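Local structure of putative O-GlcNAcase nagJ (Clostridium perfringens, 6PV5) at residues A[41-46]-A[469-474]; A[442-447]-A[548-553]; A[477-482]-A[539-544]; A[555-560]-A[603-608]. The protein probably cleaves N-acetylhexosamine-containing glycans as a family 84 glycoside hydrolase, this chain holding its N-terminal domain, catalytic barrel and helical post-catalytic region. One frame throughout, in Å; residues are numbered along the deposited sequence.

Three consecutive helices that follow the catalytic barrel are joined to different neighbours: helix 464-476 to the N-terminal domain in contact 1, helix 446-457 to helix 548-579 in contact 2, and helix 480-487 to helix 521-544 in contact 3. Contact 4 uses helix 548-579 again, farther along, and binds it to the loop 603-608. Contact 2 is the buried one of the four, where a water, a glutamine amide and the Asp443-Lys446 salt bridge work beside leucine and alanine. The others are partly buried: a tyrosine ring and aliphatic chains carry contact 1, a thioether and a leucine contact 3, a lysine ammonium and a histidine ring contact 4. Arg542 and Asp555 join contacts 3 and 4 by a salt bridge.

Contact 1: residues A[41-46]-A[469-474]. With EDO (1,2-ethanediol), chain C.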
loop_
_atom_site.group_PDB
_atom_site.type_symbol
_atom_site.label_atom_id
_atom_site.label_comp_id
_atom_site.label_asym_id
_atom_site.label_seq_id
_atom_site.Cartn_x
_atom_site.Cartn_y
_atom_site.Cartn_z
ATOM N N SER A 41 -19.913 -0.870 -4.407
ATOM C CA SER A 41 -18.626 -0.610 -3.778
ATOM C C SER A 41 -17.490 -0.808 -4.778
ATOM O O SER A 41 -17.232 -1.928 -5.216
ATOM C CB SER A 41 -18.429 -1.481 -2.567
ATOM O OG SER A 41 -17.112 -1.331 -2.053
ATOM N N ILE A 42 -16.815 0.297 -5.119
ATOM C CA ILE A 42 -15.644 0.256 -5.976
ATOM C C ILE A 42 -14.451 0.736 -5.162
ATOM O O ILE A 42 -14.499 1.779 -4.525
ATOM C CB ILE A 42 -15.829 1.101 -7.253
ATOM C CG1 ILE A 42 -17.176 0.835 -7.934
ATOM C CG2 ILE A 42 -14.647 0.896 -8.200
ATOM C CD1 ILE A 42 -17.346 -0.580 -8.435
ATOM N N TYR A 43 -13.379 -0.046 -5.203
ATOM C CA TYR A 43 -12.189 0.252 -4.436
ATOM C C TYR A 43 -11.019 0.162 -5.401
ATOM O O TYR A 43 -10.925 -0.825 -6.124
ATOM C CB TYR A 43 -12.038 -0.800 -3.336
ATOM C CG TYR A 43 -11.072 -0.474 -2.227
ATOM C CD1 TYR A 43 -11.442 0.368 -1.190
ATOM C CD2 TYR A 43 -9.802 -1.024 -2.197
ATOM C CE1 TYR A 43 -10.575 0.656 -0.154
ATOM C CE2 TYR A 43 -8.931 -0.774 -1.144
ATOM C CZ TYR A 43 -9.317 0.079 -0.125
ATOM O OH TYR A 43 -8.478 0.370 0.907
ATOM N N PRO A 44 -10.108 1.164 -5.468
ATOM C CA PRO A 44 -10.214 2.408 -4.694
ATOM C C PRO A 44 -11.445 3.239 -5.050
ATOM O O PRO A 44 -12.009 3.044 -6.122
ATOM C CB PRO A 44 -8.976 3.203 -5.142
ATOM C CG PRO A 44 -7.993 2.145 -5.587
ATOM C CD PRO A 44 -8.859 1.095 -6.250
ATOM N N THR A 45 -11.846 4.143 -4.138
ATOM C CA THR A 45 -13.026 4.979 -4.305
ATOM C C THR A 45 -12.893 5.866 -5.547
ATOM O O THR A 45 -11.989 6.697 -5.625
ATOM C CB THR A 45 -13.272 5.868 -3.083
ATOM O OG1 THR A 45 -13.371 5.018 -1.939
ATOM C CG2 THR A 45 -14.535 6.697 -3.209
ATOM N N PRO A 46 -13.788 5.727 -6.555
ATOM C CA PRO A 46 -13.739 6.577 -7.752
ATOM C C PRO A 46 -13.890 8.071 -7.457
ATOM O O PRO A 46 -14.582 8.453 -6.513
ATOM C CB PRO A 46 -14.873 6.039 -8.641
ATOM C CG PRO A 46 -15.760 5.240 -7.711
ATOM C CD PRO A 46 -14.852 4.714 -6.623
ATOM N N ASP A 469 -11.798 -0.605 6.759
ATOM C CA ASP A 469 -12.899 -1.559 6.737
ATOM C C ASP A 469 -12.962 -2.313 5.409
ATOM O O ASP A 469 -13.155 -3.530 5.420
ATOM C CB ASP A 469 -14.250 -0.941 7.117
ATOM C CG ASP A 469 -14.322 -0.468 8.559
ATOM O OD1 ASP A 469 -13.545 -0.986 9.395
ATOM O OD2 ASP A 469 -15.157 0.422 8.838
ATOM N N LYS A 470 -12.829 -1.595 4.282
ATOM C CA LYS A 470 -12.957 -2.225 2.975
ATOM C C LYS A 470 -11.767 -3.137 2.705
ATOM O O LYS A 470 -11.929 -4.187 2.092
ATOM C CB LYS A 470 -12.999 -1.217 1.818
ATOM C CG LYS A 470 -14.259 -0.361 1.755
ATOM C CD LYS A 470 -15.472 -1.099 1.214
ATOM C CE LYS A 470 -16.721 -0.240 1.203
ATOM N NZ LYS A 470 -16.393 1.176 0.904
ATOM N N ALA A 471 -10.571 -2.710 3.105
ATOM C CA ALA A 471 -9.401 -3.543 2.856
ATOM C C ALA A 471 -9.481 -4.843 3.664
ATOM O O ALA A 471 -9.087 -5.902 3.181
ATOM C CB ALA A 471 -8.133 -2.784 3.165
ATOM N N ILE A 472 -9.942 -4.747 4.912
ATOM C CA ILE A 472 -10.100 -5.926 5.762
ATOM C C ILE A 472 -11.124 -6.866 5.136
ATOM O O ILE A 472 -10.923 -8.073 5.114
ATOM C CB ILE A 472 -10.496 -5.524 7.193
ATOM C CG1 ILE A 472 -9.308 -4.906 7.929
ATOM C CG2 ILE A 472 -11.071 -6.722 7.949
ATOM C CD1 ILE A 472 -9.670 -4.254 9.248
ATOM N N GLU A 473 -12.205 -6.308 4.582
ATOM C CA GLU A 473 -13.218 -7.137 3.939
ATOM C C GLU A 473 -12.614 -7.863 2.740
ATOM O O GLU A 473 -12.894 -9.041 2.514
ATOM C CB GLU A 473 -14.394 -6.275 3.486
ATOM C CG GLU A 473 -15.486 -7.051 2.779
ATOM C CD GLU A 473 -16.776 -6.265 2.574
ATOM O OE1 GLU A 473 -16.732 -5.158 1.969
ATOM O OE2 GLU A 473 -17.832 -6.754 3.027
ATOM N N ILE A 474 -11.787 -7.152 1.963
ATOM C CA ILE A 474 -11.170 -7.748 0.788
ATOM C C ILE A 474 -10.279 -8.914 1.227
ATOM O O ILE A 474 -10.217 -9.922 0.550
ATOM C CB ILE A 474 -10.377 -6.679 0.005
ATOM C CG1 ILE A 474 -11.320 -5.721 -0.737
ATOM C CG2 ILE A 474 -9.325 -7.308 -0.922
ATOM C CD1 ILE A 474 -10.653 -4.437 -1.210
HETATM C C1 EDO C . -14.148 -4.688 8.555
HETATM O O1 EDO C . -14.672 -4.868 7.245
HETATM C C2 EDO C . -15.147 -4.281 9.580
HETATM O O2 EDO C . -16.456 -4.789 9.351
#
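Lys470 brings its aliphatic chain against two residues of the loop 41-46. Its CB meets one side of the Tyr43 ring, 3.6 Å from CE1, in an oblique approach. A bend at the second torsion (chi2 -76°) then carries the rest of the chain past the ring to Ser41, where CE comes to 3.5 Å from OG; Ser41 is poorly ordered, so this end of the contact is softly defined. Ala471 follows, its CB 3.9 Å from the Tyr43 OH, and that hydroxyl is hydrogen-bonded to Ser467 one turn earlier on the same helix. Ile472 turns to another side and lays CG2 on a 1,2-ethanediol, whose O1 donates to Asp469 O, three residues back, at 2.7 Å. One turn on from Lys470, Ile474 sends CD1 to the same side of the ring, 3.7 Å from Tyr43 CD2, so that the two aliphatic chains together line that side of the tyrosine. Tyr43 reaches them with CG anti to its backbone N (chi1 -165°), just ahead of the cis peptide bond to Pro44. The contact seats the loop before strand 48-51 of the N-terminal domain on helix 464-476, an interdomain junction beside the family 84 catalytic barrel.

Contact 2: residues A[442-447]-A[548-553]; sequences SDASKI and KALLNQ
Gln553 stretches from its helix toward the backbone of Asp443 and Ala444, and its amide plays two parts there. OE1 accepts a weak, bent bond from Ala444 N (2.9 Å, N-H...O angle 126°) and also lies 3.3 Å from Ala444 CB. NE2 turns to a water at 2.7 Å, which in turn accepts from Asp443 N at 2.8 Å and donates to Asp443 OD2; both partners fit the modelled orientation of the amide. Asp443 stands over the first turn of helix 548-579, its CB 4.1 Å from Leu550 CB and its OD2 beside the Ala549 methyl. The other carboxylate oxygen, OD1, is met by Lys446 NZ at 2.9 Å from well above the carboxylate plane (51°), and Asn547 ND2 also bonds to it. Lys446 has a second acidic partner in Asp207. A chi1 of 178° sets Leu550 CG opposite the backbone N, from where CD1 comes against the backbone of Ala444, 3.6 Å from CA; Ile475 and Phe483 also touch this leucine. The segment leading from the last barrel strand into helix 446-457 thus docks on a long helix, a junction between the (beta/alpha)8 barrel and the helical domain that follows it in the chain.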
loop_
_atom_site.group_PDB
_atom_site.type_symbol
_atom_site.label_atom_id
_atom_site.label_comp_id
_atom_site.label_asym_id
_atom_site.label_seq_id
_atom_site.Cartn_x
_atom_site.Cartn_y
_atom_site.Cartn_z
ATOM N N SER A 442 4.380 -10.938 3.379
ATOM C CA SER A 442 3.662 -10.488 2.200
ATOM C C SER A 442 2.162 -10.426 2.464
ATOM O O SER A 442 1.531 -9.387 2.282
ATOM C CB SER A 442 3.954 -11.380 1.023
ATOM O OG SER A 442 3.135 -11.005 -0.069
ATOM N N ASP A 443 1.562 -11.556 2.848
ATOM C CA ASP A 443 0.115 -11.541 3.002
ATOM C C ASP A 443 -0.292 -10.569 4.106
ATOM O O ASP A 443 -1.294 -9.885 3.988
ATOM C CB ASP A 443 -0.466 -12.955 3.058
ATOM C CG ASP A 443 -0.585 -13.556 1.667
ATOM O OD1 ASP A 443 -1.692 -13.442 1.057
ATOM O OD2 ASP A 443 0.424 -14.113 1.193
ATOM N N ALA A 444 0.521 -10.464 5.157
ATOM C CA ALA A 444 0.140 -9.654 6.308
ATOM C C ALA A 444 0.217 -8.158 5.962
ATOM O O ALA A 444 -0.418 -7.336 6.631
ATOM C CB ALA A 444 0.995 -10.021 7.507
ATOM N N SER A 445 0.948 -7.829 4.881
ATOM C CA SER A 445 1.129 -6.460 4.401
ATOM C C SER A 445 -0.086 -6.001 3.590
ATOM O O SER A 445 -0.225 -4.830 3.285
ATOM C CB SER A 445 2.357 -6.355 3.537
ATOM O OG SER A 445 3.514 -6.260 4.335
ATOM N N LYS A 446 -0.954 -6.923 3.193
ATOM C CA LYS A 446 -1.941 -6.536 2.199
ATOM C C LYS A 446 -2.943 -5.487 2.692
ATOM O O LYS A 446 -3.289 -4.607 1.928
ATOM C CB LYS A 446 -2.603 -7.755 1.559
ATOM C CG LYS A 446 -1.645 -8.545 0.688
ATOM C CD LYS A 446 -2.307 -9.724 0.003
ATOM C CE LYS A 446 -1.317 -10.581 -0.767
ATOM N NZ LYS A 446 -2.007 -11.771 -1.326
ATOM N N ILE A 447 -3.471 -5.622 3.915
ATOM C CA ILE A 447 -4.470 -4.687 4.402
ATOM C C ILE A 447 -3.964 -3.248 4.308
ATOM O O ILE A 447 -4.638 -2.412 3.696
ATOM C CB ILE A 447 -5.045 -5.070 5.787
ATOM C CG1 ILE A 447 -5.880 -6.354 5.697
ATOM C CG2 ILE A 447 -5.882 -3.937 6.366
ATOM C CD1 ILE A 447 -5.882 -7.158 6.977
ATOM N N LYS A 548 -4.446 -18.783 4.196
ATOM C CA LYS A 548 -3.670 -19.560 5.151
ATOM C C LYS A 548 -2.231 -19.049 5.298
ATOM O O LYS A 548 -1.612 -19.258 6.343
ATOM C CB LYS A 548 -3.707 -21.056 4.799
ATOM C CG LYS A 548 -5.096 -21.679 4.692
ATOM C CD LYS A 548 -5.915 -21.573 5.951
ATOM C CE LYS A 548 -7.331 -22.083 5.786
ATOM N NZ LYS A 548 -8.101 -21.926 7.046
ATOM N N ALA A 549 -1.651 -18.433 4.259
ATOM C CA ALA A 549 -0.352 -17.797 4.476
ATOM C C ALA A 549 -0.504 -16.692 5.520
ATOM O O ALA A 549 0.338 -16.530 6.407
ATOM C CB ALA A 549 0.215 -17.248 3.172
ATOM N N LEU A 550 -1.610 -15.945 5.423
ATOM C CA LEU A 550 -1.870 -14.876 6.370
ATOM C C LEU A 550 -2.048 -15.460 7.776
ATOM O O LEU A 550 -1.481 -14.967 8.740
ATOM C CB LEU A 550 -3.119 -14.108 5.924
ATOM C CG LEU A 550 -3.548 -12.974 6.868
ATOM C CD1 LEU A 550 -2.377 -12.047 7.171
ATOM C CD2 LEU A 550 -4.674 -12.171 6.254
ATOM N N LEU A 551 -2.844 -16.520 7.892
ATOM C CA LEU A 551 -3.084 -17.147 9.185
ATOM C C LEU A 551 -1.765 -17.599 9.815
ATOM O O LEU A 551 -1.507 -17.317 10.987
ATOM C CB LEU A 551 -4.074 -18.302 9.006
ATOM C CG LEU A 551 -4.275 -19.221 10.217
ATOM C CD1 LEU A 551 -4.712 -18.441 11.455
ATOM C CD2 LEU A 551 -5.284 -20.324 9.882
ATOM N N ASN A 552 -0.906 -18.249 9.020
ATOM C CA ASN A 552 0.380 -18.717 9.509
ATOM C C ASN A 552 1.274 -17.560 9.960
ATOM O O ASN A 552 1.995 -17.687 10.945
ATOM C CB ASN A 552 1.058 -19.647 8.489
ATOM C CG ASN A 552 0.494 -21.058 8.532
ATOM O OD1 ASN A 552 0.088 -21.545 9.589
ATOM N ND2 ASN A 552 0.466 -21.727 7.392
ATOM N N GLN A 553 1.252 -16.429 9.234
ATOM C CA GLN A 553 2.121 -15.311 9.584
ATOM C C GLN A 553 1.727 -14.743 10.952
ATOM O O GLN A 553 2.570 -14.249 11.696
ATOM C CB GLN A 553 2.076 -14.253 8.477
ATOM C CG GLN A 553 3.045 -14.535 7.333
ATOM C CD GLN A 553 2.689 -13.772 6.077
ATOM O OE1 GLN A 553 1.817 -12.903 6.065
ATOM N NE2 GLN A 553 3.347 -14.113 4.981
HETATM O O HOH W 1 2.652 -14.090 2.343
#

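Contact 3: residues A[477-482]-A[539-544]. With EDO (1,2-ethanediol), chain C.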
loop_
_atom_site.group_PDB
_atom_site.type_symbol
_atom_site.label_atom_id
_atom_site.label_comp_id
_atom_site.label_asym_id
_atom_site.label_seq_id
_atom_site.Cartn_x
_atom_site.Cartn_y
_atom_site.Cartn_z
ATOM N N GLY A 477 -12.583 -11.470 4.153
ATOM C CA GLY A 477 -13.838 -12.018 3.661
ATOM C C GLY A 477 -14.915 -12.077 4.744
ATOM O O GLY A 477 -15.216 -11.084 5.399
ATOM N N GLU A 478 -15.483 -13.273 4.927
ATOM C CA GLU A 478 -16.528 -13.512 5.907
ATOM C C GLU A 478 -15.994 -13.308 7.329
ATOM O O GLU A 478 -16.780 -13.103 8.245
ATOM C CB GLU A 478 -17.092 -14.923 5.711
ATOM N N MET A 479 -14.667 -13.327 7.525
ATOM C CA MET A 479 -14.115 -13.159 8.864
ATOM C C MET A 479 -13.725 -11.704 9.168
ATOM O O MET A 479 -12.913 -11.446 10.061
ATOM C CB MET A 479 -12.899 -14.075 9.056
ATOM C CG MET A 479 -13.262 -15.552 8.964
ATOM S SD MET A 479 -14.564 -16.001 10.161
ATOM C CE MET A 479 -13.633 -15.739 11.664
ATOM N N LYS A 480 -14.305 -10.740 8.444
ATOM C CA LYS A 480 -13.829 -9.359 8.520
ATOM C C LYS A 480 -14.041 -8.773 9.911
ATOM O O LYS A 480 -13.187 -8.036 10.398
ATOM C CB LYS A 480 -14.518 -8.471 7.480
ATOM C CG LYS A 480 -16.026 -8.374 7.645
ATOM C CD LYS A 480 -16.704 -7.514 6.587
ATOM C CE LYS A 480 -18.201 -7.727 6.527
ATOM N NZ LYS A 480 -18.873 -6.524 5.984
ATOM N N GLU A 481 -15.158 -9.115 10.571
ATOM C CA GLU A 481 -15.423 -8.544 11.888
ATOM C C GLU A 481 -14.451 -9.087 12.942
ATOM O O GLU A 481 -14.018 -8.340 13.819
ATOM C CB GLU A 481 -16.869 -8.766 12.366
ATOM C CG GLU A 481 -17.931 -8.083 11.507
ATOM C CD GLU A 481 -17.906 -6.559 11.405
ATOM O OE1 GLU A 481 -17.371 -5.881 12.326
ATOM O OE2 GLU A 481 -18.423 -6.041 10.393
ATOM N N GLU A 482 -14.176 -10.398 12.900
ATOM C CA GLU A 482 -13.232 -11.016 13.819
ATOM C C GLU A 482 -11.843 -10.429 13.563
ATOM O O GLU A 482 -11.122 -10.103 14.498
ATOM C CB GLU A 482 -13.185 -12.536 13.607
ATOM C CG GLU A 482 -14.441 -13.248 14.097
ATOM C CD GLU A 482 -15.620 -13.276 13.138
ATOM O OE1 GLU A 482 -15.536 -12.674 12.044
ATOM O OE2 GLU A 482 -16.625 -13.913 13.485
ATOM N N ASN A 539 -9.485 -18.520 17.825
ATOM C CA ASN A 539 -9.998 -19.811 17.390
ATOM C C ASN A 539 -10.848 -19.652 16.140
ATOM O O ASN A 539 -10.767 -20.493 15.229
ATOM C CB ASN A 539 -10.811 -20.504 18.490
ATOM C CG ASN A 539 -9.934 -21.204 19.515
ATOM O OD1 ASN A 539 -8.714 -21.075 19.489
ATOM N ND2 ASN A 539 -10.546 -21.954 20.421
ATOM N N LYS A 540 -11.687 -18.596 16.111
ATOM C CA LYS A 540 -12.569 -18.454 14.960
ATOM C C LYS A 540 -11.749 -18.139 13.711
ATOM O O LYS A 540 -12.062 -18.629 12.623
ATOM C CB LYS A 540 -13.594 -17.327 15.117
ATOM C CG LYS A 540 -14.678 -17.489 16.173
ATOM C CD LYS A 540 -15.245 -16.109 16.498
ATOM C CE LYS A 540 -16.075 -16.020 17.763
ATOM N NZ LYS A 540 -17.440 -16.559 17.573
ATOM N N LEU A 541 -10.721 -17.284 13.860
ATOM C CA LEU A 541 -9.855 -16.991 12.727
ATOM C C LEU A 541 -9.033 -18.223 12.341
ATOM O O LEU A 541 -8.846 -18.483 11.156
ATOM C CB LEU A 541 -8.951 -15.803 13.060
ATOM C CG LEU A 541 -9.675 -14.459 13.078
ATOM C CD1 LEU A 541 -8.817 -13.414 13.763
ATOM C CD2 LEU A 541 -10.032 -14.043 11.649
ATOM N N ARG A 542 -8.552 -18.989 13.334
ATOM C CA ARG A 542 -7.711 -20.129 12.994
ATOM C C ARG A 542 -8.549 -21.156 12.232
ATOM O O ARG A 542 -8.072 -21.834 11.317
ATOM C CB ARG A 542 -7.021 -20.714 14.225
ATOM C CG ARG A 542 -5.964 -21.764 13.886
ATOM C CD ARG A 542 -5.296 -22.227 15.165
ATOM N NE ARG A 542 -4.697 -21.146 15.926
ATOM C CZ ARG A 542 -5.163 -20.599 17.053
ATOM N NH1 ARG A 542 -6.299 -21.018 17.594
ATOM N NH2 ARG A 542 -4.486 -19.610 17.621
ATOM N N SER A 543 -9.837 -21.188 12.560
ATOM C CA SER A 543 -10.742 -22.124 11.928
ATOM C C SER A 543 -11.184 -21.683 10.527
ATOM O O SER A 543 -11.304 -22.528 9.640
ATOM C CB SER A 543 -11.906 -22.411 12.846
ATOM O OG SER A 543 -12.924 -23.039 12.108
ATOM N N ASN A 544 -11.435 -20.381 10.311
ATOM C CA ASN A 544 -12.218 -19.948 9.157
ATOM C C ASN A 544 -11.473 -18.991 8.229
ATOM O O ASN A 544 -11.959 -18.711 7.145
ATOM C CB ASN A 544 -13.512 -19.261 9.584
ATOM C CG ASN A 544 -14.396 -20.223 10.345
ATOM O OD1 ASN A 544 -14.580 -21.355 9.904
ATOM N ND2 ASN A 544 -14.853 -19.822 11.525
HETATM C C1 EDO C . -14.148 -4.688 8.555
HETATM O O1 EDO C . -14.672 -4.868 7.245
HETATM C C2 EDO C . -15.147 -4.281 9.580
HETATM O O2 EDO C . -16.456 -4.789 9.351
#
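The carbonyl oxygen of Lys540 is approached by two groups: Asn544 N makes a helical bond to it at 3.0 Å, and the Met479 CE methyl rests against it from the other segment at 3.4 Å. The methionine is folded, bent at chi2 and chi3 (-56° and -66°), which tucks the thioether in against the last turn of helix 521-544. Its SD lies 3.5 Å from Asn544 CB, with the two side chains crossing at about a right angle, while its CB touches Leu541 CD2 at 3.9 Å. A single leucine methyl group therefore lies against both the root and the tip of Met479. Glu482, in the first turn of helix 480-487, rests its CB on the same leucine branch and lays CG across Lys540 CD at 3.8 Å. The charged ends of this last pair stay 4.9 Å apart, Glu482 OE2 to Lys540 NZ, at which distance opposite charges would attract only mildly, without contact. On another side of the 477-482 segment, Glu481 OE2 takes a 2.6 Å bond from O2 of 1,2-ethanediol, probably a crystallisation additive, and Lys480 NZ forms a salt bridge with Glu473. Met479 holds the N-cap position of helix 480-487, and Leu541 also touches Leu558 of helix 548-579. The arrangement packs the start of a short helix following the catalytic barrel against the end of a long helix of the post-catalytic region.

Contact 4: residues A[555-560]-A[603-608]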
loop_
_atom_site.group_PDB
_atom_site.type_symbol
_atom_site.label_atom_id
_atom_site.label_comp_id
_atom_site.label_asym_id
_atom_site.label_seq_id
_atom_site.Cartn_x
_atom_site.Cartn_y
_atom_site.Cartn_z
ATOM N N ASP A 555 -0.050 -16.437 13.438
ATOM C CA ASP A 555 -0.523 -17.421 14.416
ATOM C C ASP A 555 -0.032 -17.147 15.831
ATOM O O ASP A 555 -0.832 -17.262 16.753
ATOM C CB ASP A 555 -0.267 -18.894 14.085
ATOM C CG ASP A 555 -1.056 -19.798 15.043
ATOM O OD1 ASP A 555 -2.290 -19.962 14.858
ATOM O OD2 ASP A 555 -0.456 -20.264 16.005
ATOM N N SER A 556 1.257 -16.835 16.019
ATOM C CA SER A 556 1.769 -16.508 17.349
ATOM C C SER A 556 1.077 -15.278 17.947
ATOM O O SER A 556 0.826 -15.229 19.163
ATOM C CB SER A 556 3.248 -16.312 17.349
ATOM O OG SER A 556 3.875 -17.509 16.962
ATOM N N HIS A 557 0.789 -14.285 17.088
ATOM C CA HIS A 557 0.096 -13.071 17.512
ATOM C C HIS A 557 -1.303 -13.404 18.022
ATOM O O HIS A 557 -1.716 -12.875 19.044
ATOM C CB HIS A 557 0.087 -12.032 16.382
ATOM C CG HIS A 557 1.478 -11.569 16.078
ATOM N ND1 HIS A 557 2.347 -12.304 15.288
ATOM C CD2 HIS A 557 2.177 -10.500 16.501
ATOM C CE1 HIS A 557 3.519 -11.703 15.229
ATOM N NE2 HIS A 557 3.430 -10.569 15.944
ATOM N N LEU A 558 -2.013 -14.269 17.296
ATOM C CA LEU A 558 -3.368 -14.647 17.650
ATOM C C LEU A 558 -3.393 -15.390 18.990
ATOM O O LEU A 558 -4.307 -15.196 19.779
ATOM C CB LEU A 558 -3.934 -15.544 16.547
ATOM C CG LEU A 558 -4.323 -14.852 15.240
ATOM C CD1 LEU A 558 -4.549 -15.899 14.167
ATOM C CD2 LEU A 558 -5.595 -14.029 15.399
ATOM N N SER A 559 -2.406 -16.266 19.230
ATOM C CA SER A 559 -2.326 -17.034 20.462
ATOM C C SER A 559 -2.090 -16.099 21.637
ATOM O O SER A 559 -2.709 -16.271 22.682
ATOM C CB SER A 559 -1.225 -18.090 20.381
ATOM O OG SER A 559 -1.455 -18.916 19.251
ATOM N N LYS A 560 -1.168 -15.143 21.456
ATOM C CA LYS A 560 -0.880 -14.160 22.482
ATOM C C LYS A 560 -2.129 -13.318 22.748
ATOM O O LYS A 560 -2.408 -12.978 23.902
ATOM C CB LYS A 560 0.314 -13.276 22.112
ATOM C CG LYS A 560 0.766 -12.360 23.238
ATOM C CD LYS A 560 2.194 -11.958 23.165
ATOM C CE LYS A 560 2.604 -11.104 24.339
ATOM N NZ LYS A 560 4.058 -10.785 24.244
ATOM N N ILE A 603 5.846 -15.079 25.166
ATOM C CA ILE A 603 5.598 -15.152 23.733
ATOM C C ILE A 603 6.220 -13.925 23.061
ATOM O O ILE A 603 5.989 -12.788 23.483
ATOM C CB ILE A 603 4.102 -15.344 23.406
ATOM C CG1 ILE A 603 3.531 -16.604 24.064
ATOM C CG2 ILE A 603 3.882 -15.349 21.896
ATOM C CD1 ILE A 603 2.073 -16.864 23.736
ATOM N N LYS A 604 7.025 -14.195 22.029
ATOM C CA LYS A 604 7.868 -13.208 21.359
ATOM C C LYS A 604 7.015 -12.112 20.695
ATOM O O LYS A 604 7.333 -10.921 20.740
ATOM C CB LYS A 604 8.705 -13.983 20.336
ATOM C CG LYS A 604 9.967 -13.309 19.829
ATOM C CD LYS A 604 10.664 -14.171 18.792
ATOM C CE LYS A 604 11.848 -13.484 18.146
ATOM N NZ LYS A 604 12.775 -12.919 19.158
ATOM N N ALA A 605 5.920 -12.530 20.069
ATOM C CA ALA A 605 5.032 -11.683 19.290
ATOM C C ALA A 605 4.549 -10.501 20.132
ATOM O O ALA A 605 4.340 -10.653 21.327
ATOM C CB ALA A 605 3.904 -12.548 18.791
ATOM N N THR A 606 4.447 -9.315 19.505
ATOM C CA THR A 606 4.028 -8.083 20.149
ATOM C C THR A 606 2.659 -7.675 19.614
ATOM O O THR A 606 2.471 -7.529 18.413
ATOM C CB THR A 606 5.082 -6.984 19.953
ATOM O OG1 THR A 606 6.315 -7.486 20.465
ATOM C CG2 THR A 606 4.778 -5.685 20.662
ATOM N N ILE A 607 1.682 -7.524 20.513
ATOM C CA ILE A 607 0.344 -7.118 20.113
ATOM C C ILE A 607 -0.343 -6.505 21.333
ATOM O O ILE A 607 -0.119 -6.985 22.440
ATOM C CB ILE A 607 -0.473 -8.270 19.500
ATOM C CG1 ILE A 607 -1.813 -7.722 18.994
ATOM C CG2 ILE A 607 -0.693 -9.397 20.501
ATOM C CD1 ILE A 607 -2.353 -8.390 17.781
ATOM N N ALA A 608 -1.150 -5.443 21.135
ATOM C CA ALA A 608 -1.901 -4.891 22.249
ATOM C C ALA A 608 -0.951 -4.366 23.324
ATOM O O ALA A 608 -1.344 -4.267 24.493
ATOM C CB ALA A 608 -2.839 -5.952 22.823
#
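The His557 ring carries the methyl of Ala605 squarely over one face, a CH-pi contact with CB 3.5 Å from the ring centroid and only 10° off the ring normal. At the rim of the same ring Thr606 O lies in plane, 3.5 Å from CD2. The ring's NE2 is hydrogen-bonded to Asp413 O outside the segments, which would hold its rotation. One turn further on, Lys560 leaves the helix fully extended, its chi1 of -172° swinging CG away from the backbone N, and runs antiparallel alongside the Ile603 side chain, CD 3.9 Å from Ile603 CB. Its NZ ends between two backbone oxygens, donating to Ala605 O almost straight down the carbonyl bond (2.9 Å, C=O...N angle 174°) and to Ile603 O, also at 2.9 Å but at a more bent angle. Leu600 O adds a weak third bond. Ile607 completes the contact, CG2 lying 3.9 Å from His557 O. Carbonyls at and just beyond the end of helix 583-601 thus surround a buried ammonium; their partial negative charge would favour the protonated lysine, and the lysine in turn ties the loop to helix 548-579.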